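Local coordinates for germination protein YpeB (Bacillus megaterium QM B1551, PDB 5BOI), which takes part in the germination of Bacillus spores, probably in an inhibitory role, and is represented here by its C-terminal, PepSY-containing part, at residues S126-Y131 with L188-N193; M184-A189 with Y202-T207; D211-F216 with E225-L230. All blocks are in the same frame, centred on the assembly; numbering follows the deposited sequence.

Interaction 1 of 3, residues S126-Y131 with L188-N193. With SO4 (sulfate ion), chain B.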
# COMPACT_ATOMS: atom_id res chain seq x y z
N SER A 126 -3.81 2.75 18.38
CA SER A 126 -4.79 1.83 18.97
C SER A 126 -5.33 0.79 17.97
O SER A 126 -6.18 -0.02 18.33
CB SER A 126 -5.95 2.62 19.60
OG SER A 126 -6.78 3.23 18.61
N GLY A 127 -4.83 0.79 16.74
CA GLY A 127 -5.16 -0.29 15.83
C GLY A 127 -6.23 0.05 14.81
O GLY A 127 -6.64 -0.82 14.03
N VAL A 128 -6.66 1.31 14.78
CA VAL A 128 -7.64 1.71 13.75
C VAL A 128 -6.98 1.69 12.36
O VAL A 128 -5.90 2.26 12.16
CB VAL A 128 -8.23 3.11 14.04
CG1 VAL A 128 -9.29 3.46 12.98
CG2 VAL A 128 -8.85 3.17 15.45
N ARG A 129 -7.63 1.05 11.38
CA ARG A 129 -7.07 0.95 10.02
C ARG A 129 -7.49 2.15 9.17
O ARG A 129 -8.68 2.39 8.98
CB ARG A 129 -7.52 -0.35 9.36
CG ARG A 129 -6.77 -1.53 9.97
CD ARG A 129 -7.33 -2.90 9.65
NE ARG A 129 -6.72 -3.87 10.56
CZ ARG A 129 -6.81 -5.18 10.44
NH1 ARG A 129 -7.50 -5.72 9.44
NH2 ARG A 129 -6.20 -5.97 11.33
N ILE A 130 -6.51 2.89 8.67
CA ILE A 130 -6.79 4.11 7.92
C ILE A 130 -6.63 3.78 6.44
O ILE A 130 -5.54 3.89 5.87
CB ILE A 130 -5.83 5.26 8.30
CG1 ILE A 130 -5.72 5.44 9.81
CG2 ILE A 130 -6.24 6.54 7.60
CD1 ILE A 130 -7.01 5.81 10.49
N TYR A 131 -7.71 3.34 5.82
CA TYR A 131 -7.64 2.89 4.44
C TYR A 131 -7.17 3.94 3.40
O TYR A 131 -6.49 3.56 2.45
CB TYR A 131 -8.99 2.28 4.03
CG TYR A 131 -9.10 0.85 4.52
CD1 TYR A 131 -9.50 0.58 5.83
CD2 TYR A 131 -8.81 -0.22 3.69
CE1 TYR A 131 -9.59 -0.72 6.28
CE2 TYR A 131 -8.89 -1.51 4.13
CZ TYR A 131 -9.26 -1.76 5.41
OH TYR A 131 -9.33 -3.07 5.81
N LEU A 188 -11.87 -1.50 14.08
CA LEU A 188 -12.32 -0.16 13.65
C LEU A 188 -11.51 0.32 12.46
O LEU A 188 -10.34 -0.03 12.30
CB LEU A 188 -12.19 0.85 14.78
CG LEU A 188 -13.28 0.87 15.84
CD1 LEU A 188 -12.80 1.70 17.02
CD2 LEU A 188 -14.57 1.49 15.27
N ALA A 189 -12.13 1.13 11.60
CA ALA A 189 -11.45 1.56 10.37
C ALA A 189 -12.01 2.89 9.91
O ALA A 189 -13.17 3.23 10.19
CB ALA A 189 -11.59 0.50 9.29
N ILE A 190 -11.16 3.67 9.24
CA ILE A 190 -11.57 4.90 8.57
C ILE A 190 -11.53 4.65 7.06
O ILE A 190 -10.52 4.20 6.54
CB ILE A 190 -10.67 6.08 8.91
CG1 ILE A 190 -10.88 6.50 10.37
CG2 ILE A 190 -10.92 7.24 7.96
CD1 ILE A 190 -9.96 7.60 10.81
N ILE A 191 -12.64 4.93 6.38
CA ILE A 191 -12.66 4.88 4.93
C ILE A 191 -13.35 6.14 4.46
O ILE A 191 -13.91 6.91 5.28
CB ILE A 191 -13.41 3.64 4.37
CG1 ILE A 191 -14.90 3.71 4.75
CG2 ILE A 191 -12.76 2.33 4.79
CD1 ILE A 191 -15.77 2.66 4.06
N THR A 192 -13.36 6.36 3.15
CA THR A 192 -14.29 7.34 2.60
C THR A 192 -15.64 6.69 2.39
O THR A 192 -15.74 5.48 2.19
CB THR A 192 -13.79 7.93 1.29
OG1 THR A 192 -13.62 6.86 0.35
CG2 THR A 192 -12.46 8.66 1.51
N ASN A 193 -16.71 7.49 2.47
CA ASN A 193 -18.02 7.02 2.03
C ASN A 193 -18.06 7.20 0.52
O ASN A 193 -17.05 7.57 -0.07
CB ASN A 193 -19.14 7.79 2.73
CG ASN A 193 -19.00 9.29 2.57
OD1 ASN A 193 -18.28 9.79 1.68
ND2 ASN A 193 -19.64 10.03 3.47
S SO4 B . -5.61 6.56 18.19
O1 SO4 B . -5.11 7.60 17.30
O2 SO4 B . -6.23 5.49 17.41
O3 SO4 B . -4.50 6.03 18.97
O4 SO4 B . -6.61 7.12 19.09
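Ile-130 and Ile-190 lie side by side and point the same way, their methyls CD1 and CD1 pressed to 3.5 Å, closer than ordinary van der Waals contact. Each has CG1 beside its own backbone N; they differ at the second torsion. Ile-190 runs straight on (chi2 176°), whereas Ile-130 folds (chi2 -62°), which carries its end methyl over toward the other strand. Val-128 spreads its two branches over two neighbours: CG1 comes to 4.3 Å from Ile-190 CG1, and CG2 meets Leu-188 CB at 4.1 Å, the two side chains slanting across one another.

Tyr-131 brings the edge of its ring. CE1 sits 3.8 Å from Ala-189 CB, and the carbonyl O of Ile-190 lies at the same rim, in the ring plane. Ile-191 runs alongside the tyrosine with CG2 against CB and CD1.

The backbones pair in parallel, Arg-129 spanning Ala-189. Arg-129 N bonds Leu-188 O at 3.1 Å. Arg-129 O takes Ile-190 N at 2.8 Å. Two residues on, Tyr-131 N reaches Ile-190 O at 3.0 Å, more bent at 146°, just where the chain turns a corner.

At the start of 126-131, Ser-126 OG holds O2 of a sulfate at 2.6 Å; the ion, probably from the crystallisation liquor, is shared with Thr-124.

The short strand 129-130 thus links two neighbours, with Ile-130 bonded through its backbone to Glu-122 of strand 115-123 while strand 182-192 pairs on with strand 198-208. Ile-163, from a loop, touches both Val-128 and Ile-190, and Phe-216 of strand 211-218 packs on Ala-189 and Ile-191 and meets the Tyr-131 ring edge-to-face.

Interaction 2 of 3, residues M184-A189 with Y202-T207. With SO4 (sulfate ion), chain C.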
# COMPACT_ATOMS: atom_id res chain seq x y z
N MET A 184 -15.22 -13.55 10.96
CA MET A 184 -13.96 -14.11 11.44
C MET A 184 -13.13 -13.06 12.17
O MET A 184 -12.30 -13.39 13.01
CB MET A 184 -13.18 -14.72 10.27
CG MET A 184 -13.92 -15.88 9.61
SD MET A 184 -13.41 -16.18 7.91
CE MET A 184 -11.77 -15.46 7.87
N GLU A 185 -13.37 -11.79 11.86
CA GLU A 185 -12.57 -10.72 12.42
C GLU A 185 -13.32 -9.38 12.41
O GLU A 185 -14.09 -9.11 11.49
CB GLU A 185 -11.26 -10.59 11.64
CG GLU A 185 -10.34 -9.52 12.19
CD GLU A 185 -8.88 -9.80 11.89
OE1 GLU A 185 -8.51 -10.98 11.75
OE2 GLU A 185 -8.10 -8.82 11.81
N GLU A 186 -13.08 -8.56 13.43
CA GLU A 186 -13.65 -7.21 13.46
C GLU A 186 -12.64 -6.20 14.00
O GLU A 186 -12.00 -6.45 15.01
CB GLU A 186 -14.92 -7.18 14.34
CG GLU A 186 -15.53 -5.79 14.57
CD GLU A 186 -14.81 -4.98 15.65
OE1 GLU A 186 -14.44 -5.57 16.68
OE2 GLU A 186 -14.59 -3.76 15.46
N ARG A 187 -12.55 -5.04 13.34
CA ARG A 187 -11.69 -3.93 13.77
C ARG A 187 -12.37 -2.59 13.49
O ARG A 187 -13.32 -2.55 12.73
CB ARG A 187 -10.35 -3.97 13.02
CG ARG A 187 -9.49 -5.21 13.29
CD ARG A 187 -8.97 -5.26 14.73
NE ARG A 187 -7.96 -6.31 14.87
CZ ARG A 187 -8.23 -7.60 15.01
NH1 ARG A 187 -9.48 -8.03 15.07
NH2 ARG A 187 -7.23 -8.48 15.12
N LEU A 188 -11.87 -1.50 14.08
CA LEU A 188 -12.32 -0.16 13.65
C LEU A 188 -11.51 0.32 12.46
O LEU A 188 -10.34 -0.03 12.30
CB LEU A 188 -12.19 0.85 14.78
CG LEU A 188 -13.28 0.87 15.84
CD1 LEU A 188 -12.80 1.70 17.02
CD2 LEU A 188 -14.57 1.49 15.27
N ALA A 189 -12.13 1.13 11.60
CA ALA A 189 -11.45 1.56 10.37
C ALA A 189 -12.01 2.89 9.91
O ALA A 189 -13.17 3.23 10.19
CB ALA A 189 -11.59 0.50 9.29
N TYR A 202 -17.04 0.13 11.75
CA TYR A 202 -16.57 -1.20 12.17
C TYR A 202 -16.36 -2.00 10.90
O TYR A 202 -17.26 -2.07 10.06
CB TYR A 202 -17.60 -1.90 13.05
CG TYR A 202 -17.76 -1.25 14.40
CD1 TYR A 202 -16.88 -1.54 15.41
CD2 TYR A 202 -18.80 -0.35 14.64
CE1 TYR A 202 -17.01 -0.93 16.66
CE2 TYR A 202 -18.97 0.25 15.89
CZ TYR A 202 -18.05 -0.04 16.91
OH TYR A 202 -18.17 0.55 18.16
N GLU A 203 -15.18 -2.59 10.76
CA GLU A 203 -14.85 -3.41 9.61
C GLU A 203 -14.97 -4.88 10.00
O GLU A 203 -14.40 -5.29 11.01
CB GLU A 203 -13.42 -3.11 9.12
CG GLU A 203 -12.93 -4.05 8.04
CD GLU A 203 -11.44 -4.26 8.11
OE1 GLU A 203 -10.72 -3.25 8.27
OE2 GLU A 203 -10.99 -5.42 8.01
N PHE A 204 -15.70 -5.65 9.22
CA PHE A 204 -15.86 -7.08 9.47
C PHE A 204 -15.27 -7.87 8.31
O PHE A 204 -15.56 -7.59 7.14
CB PHE A 204 -17.34 -7.44 9.65
CG PHE A 204 -17.99 -6.81 10.87
CD1 PHE A 204 -17.91 -7.43 12.11
CD2 PHE A 204 -18.67 -5.59 10.78
CE1 PHE A 204 -18.50 -6.87 13.25
CE2 PHE A 204 -19.26 -5.02 11.88
CZ PHE A 204 -19.18 -5.66 13.14
N LEU A 205 -14.46 -8.87 8.64
CA LEU A 205 -13.95 -9.82 7.66
C LEU A 205 -14.67 -11.14 7.90
O LEU A 205 -14.66 -11.66 9.02
CB LEU A 205 -12.44 -9.96 7.81
CG LEU A 205 -11.55 -10.73 6.83
CD1 LEU A 205 -11.86 -10.35 5.41
CD2 LEU A 205 -10.11 -10.39 7.16
N GLY A 206 -15.31 -11.68 6.87
CA GLY A 206 -16.07 -12.90 7.04
C GLY A 206 -16.32 -13.62 5.73
O GLY A 206 -15.83 -13.22 4.68
N THR A 207 -17.08 -14.71 5.80
CA THR A 207 -17.39 -15.46 4.59
C THR A 207 -18.88 -15.50 4.37
O THR A 207 -19.66 -15.70 5.30
CB THR A 207 -16.84 -16.89 4.66
OG1 THR A 207 -17.53 -17.61 5.69
CG2 THR A 207 -15.35 -16.88 4.96
S SO4 C . -3.85 -6.18 15.74
O1 SO4 C . -3.31 -4.98 15.09
O2 SO4 C . -4.63 -6.95 14.78
O3 SO4 C . -4.70 -5.81 16.87
O4 SO4 C . -2.73 -7.00 16.21
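Leu-205 is gripped twice through its carbonyl O, which takes Met-184 N at 2.8 Å and Glu-185 N at 3.1 Å, both donors in the carbonyl plane. Its own N goes back to Glu-185 O, and its CB faces Glu-185 CB. Met-184 sends a bent chain to Thr-207, where SD touches CG2 at 3.6 Å and the side chains cross at about a right angle.

Glu-203 pairs both ways with Arg-187: its N reaches Arg-187 O at 2.7 Å, and its O receives Arg-187 N at 3.0 Å. Its carboxylate OE1 comes within 4.0 Å of Ala-189 CB and shares a weak hydrogen bond with Tyr-131 OH, while OE2 has long, weak ion pairs with Arg-129 and Arg-214. On the other face of the strands Leu-188 CD2 sits over the Tyr-202 ring in a CH-pi contact, Glu-186 OE2 comes to the ring's edge, and the tyrosine hydroxyl is held by Ile-168 O. Arg-187 itself turns outward, NH2 bonding O2 of a sulfate at 3.0 Å.

Two residues, Met-184 and Glu-185, facing one, Leu-205, make a classic beta bulge, set here in the antiparallel hairpin of strands 182-192 and 198-208 within the PepSY-clan propeptide region.

Interaction 3 of 3, residues D211-F216 with E225-L230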
# COMPACT_ATOMS: atom_id res chain seq x y z
N ASP A 211 -17.25 -17.53 -0.16
CA ASP A 211 -16.53 -16.36 -0.65
C ASP A 211 -16.18 -15.47 0.54
O ASP A 211 -16.98 -15.34 1.46
CB ASP A 211 -17.38 -15.56 -1.65
CG ASP A 211 -17.25 -16.06 -3.07
OD1 ASP A 211 -16.26 -16.76 -3.40
OD2 ASP A 211 -18.15 -15.75 -3.87
N THR A 212 -15.00 -14.87 0.51
CA THR A 212 -14.59 -13.96 1.57
C THR A 212 -14.93 -12.50 1.26
O THR A 212 -14.65 -11.99 0.17
CB THR A 212 -13.09 -14.09 1.84
OG1 THR A 212 -12.81 -15.45 2.20
CG2 THR A 212 -12.66 -13.16 2.96
N TYR A 213 -15.53 -11.83 2.24
CA TYR A 213 -15.97 -10.44 2.11
C TYR A 213 -15.43 -9.55 3.21
O TYR A 213 -15.30 -9.99 4.35
CB TYR A 213 -17.49 -10.34 2.14
CG TYR A 213 -18.11 -10.84 0.86
CD1 TYR A 213 -18.38 -12.19 0.69
CD2 TYR A 213 -18.39 -9.97 -0.19
CE1 TYR A 213 -18.94 -12.66 -0.47
CE2 TYR A 213 -18.94 -10.44 -1.37
CZ TYR A 213 -19.21 -11.79 -1.50
OH TYR A 213 -19.77 -12.27 -2.67
N ARG A 214 -15.13 -8.30 2.87
CA ARG A 214 -14.95 -7.27 3.88
C ARG A 214 -16.17 -6.36 3.84
O ARG A 214 -16.58 -5.88 2.77
CB ARG A 214 -13.68 -6.45 3.64
CG ARG A 214 -13.31 -5.50 4.80
CD ARG A 214 -12.02 -4.75 4.43
NE ARG A 214 -10.84 -5.58 4.61
CZ ARG A 214 -9.92 -5.82 3.68
NH1 ARG A 214 -10.01 -5.29 2.45
NH2 ARG A 214 -8.88 -6.59 3.99
N ILE A 215 -16.76 -6.16 5.01
CA ILE A 215 -17.95 -5.31 5.13
C ILE A 215 -17.71 -4.20 6.13
O ILE A 215 -17.28 -4.44 7.27
CB ILE A 215 -19.17 -6.14 5.56
CG1 ILE A 215 -19.53 -7.15 4.47
CG2 ILE A 215 -20.42 -5.20 5.79
CD1 ILE A 215 -20.17 -8.42 5.00
N PHE A 216 -18.00 -2.96 5.71
CA PHE A 216 -17.85 -1.81 6.60
C PHE A 216 -19.22 -1.31 7.07
O PHE A 216 -20.09 -1.00 6.23
CB PHE A 216 -17.12 -0.68 5.89
CG PHE A 216 -15.69 -1.00 5.52
CD1 PHE A 216 -15.39 -1.66 4.33
CD2 PHE A 216 -14.64 -0.63 6.36
CE1 PHE A 216 -14.06 -1.95 3.98
CE2 PHE A 216 -13.32 -0.91 6.02
CZ PHE A 216 -13.04 -1.57 4.83
N GLU A 225 -21.42 0.99 4.60
CA GLU A 225 -20.68 2.01 3.84
C GLU A 225 -19.90 1.43 2.68
O GLU A 225 -19.56 2.13 1.73
CB GLU A 225 -19.72 2.73 4.78
CG GLU A 225 -20.46 3.60 5.82
CD GLU A 225 -21.00 4.92 5.30
OE1 GLU A 225 -20.89 5.22 4.07
OE2 GLU A 225 -21.53 5.68 6.14
N LYS A 226 -19.59 0.14 2.77
CA LYS A 226 -18.82 -0.53 1.72
C LYS A 226 -18.90 -2.02 1.93
O LYS A 226 -18.80 -2.52 3.08
CB LYS A 226 -17.35 -0.09 1.70
CG LYS A 226 -16.45 -0.88 0.69
CD LYS A 226 -15.02 -0.34 0.67
CE LYS A 226 -14.19 -0.99 -0.46
NZ LYS A 226 -12.87 -0.32 -0.54
N VAL A 227 -19.09 -2.73 0.82
CA VAL A 227 -19.04 -4.18 0.80
C VAL A 227 -18.12 -4.64 -0.33
O VAL A 227 -18.28 -4.27 -1.51
CB VAL A 227 -20.44 -4.80 0.61
CG1 VAL A 227 -20.29 -6.33 0.46
CG2 VAL A 227 -21.34 -4.42 1.79
N GLU A 228 -17.16 -5.49 0.01
CA GLU A 228 -16.13 -5.84 -0.95
C GLU A 228 -15.79 -7.34 -0.94
O GLU A 228 -15.42 -7.91 0.09
CB GLU A 228 -14.90 -5.00 -0.62
CG GLU A 228 -13.72 -5.33 -1.43
CD GLU A 228 -12.44 -4.95 -0.74
OE1 GLU A 228 -12.44 -4.42 0.41
OE2 GLU A 228 -11.42 -5.22 -1.38
N LYS A 229 -15.94 -8.00 -2.08
CA LYS A 229 -15.43 -9.37 -2.18
C LYS A 229 -13.90 -9.42 -2.24
O LYS A 229 -13.26 -8.66 -2.98
CB LYS A 229 -15.99 -10.08 -3.42
CG LYS A 229 -15.50 -11.51 -3.55
CD LYS A 229 -16.37 -12.34 -4.51
CE LYS A 229 -16.42 -11.70 -5.89
NZ LYS A 229 -16.59 -12.71 -6.97
N LEU A 230 -13.31 -10.32 -1.46
CA LEU A 230 -11.87 -10.52 -1.54
C LEU A 230 -11.55 -11.80 -2.33
O LEU A 230 -12.37 -12.71 -2.42
CB LEU A 230 -11.25 -10.59 -0.15
CG LEU A 230 -11.67 -9.52 0.86
CD1 LEU A 230 -10.84 -9.64 2.14
CD2 LEU A 230 -11.53 -8.12 0.28
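Arg-214 and Glu-228 carry the closely fitted face of this strand pair. They point the same way, and NH1 of Arg-214 makes a salt bridge to OE1 of Glu-228 at 3.3 Å. The bond is bent (139°): NH1 arrives on the syn side but 31° out of the carboxylate plane. Leu-230 lays CD1 over one face of the guanidinium, and the same methyl meets Thr-212 CG2 at 4.0 Å. NH2 of the arginine bonds Ala-107 O, outside the two strands. Glu-228 OE2 has a like charge nearby in Glu-108, which also makes a long, weak ion pair with Arg-214 NH1 that may offset part of the repulsion.

Further along this face Phe-216 brings CD1 to 3.6 Å from Lys-226 CB. The lysine is extended throughout and runs beside the phenylalanine, its methylenes touching the ring while the ammonium leads away.

The two strands form an antiparallel beta hairpin, the last of the chain. Arg-214 N to Glu-228 O and Glu-228 N to Arg-214 O are each 2.8 Å, and Phe-216 N meets Lys-226 O almost straight at 176°.

The opposite face is more open to solvent, with Val-227 and Lys-229 exposed. Ile-215, buried against Leu-177 and Val-181, stands beside Val-227 with CG1 to CG1 only at 4.2 Å. Lys-229 lays CG over one face of the Tyr-213 ring, while its CB comes to 3.6 Å from CE2. Replacing Tyr-213 by an alanine would probably strip Lys-229 of this flat support, leaving its chain freer to swing into solvent and Val-227 CG1 without its ring neighbour. The lysine's NZ stops 4.6 Å from Asp-211 OD2, where the opposite charges may attract weakly though they do not touch.

Overall arrangement
Along the chain the first segment of interaction 1 comes well ahead of the rest; strand 182-192 then supplies one side of both interaction 1 and interaction 2, which share Leu-188 and Ala-189 and have centres about 11 Å apart. Interaction 3 follows, its centre about 9 Å from interaction 2 and about 14 Å from interaction 1. Strands 198-208 and 211-218 are neighbours, with Phe-204 bonded to Ile-215 and Gly-206 to Tyr-213, so the two hairpins join edge to edge. Interactions 2 and 3 belong to the peptidase propeptide and YPEB region, whereas interaction 1 ties it to the preceding PepSY1-PepSY2 region. Tyr-131 spans all three, reaching Glu-203 and Phe-216.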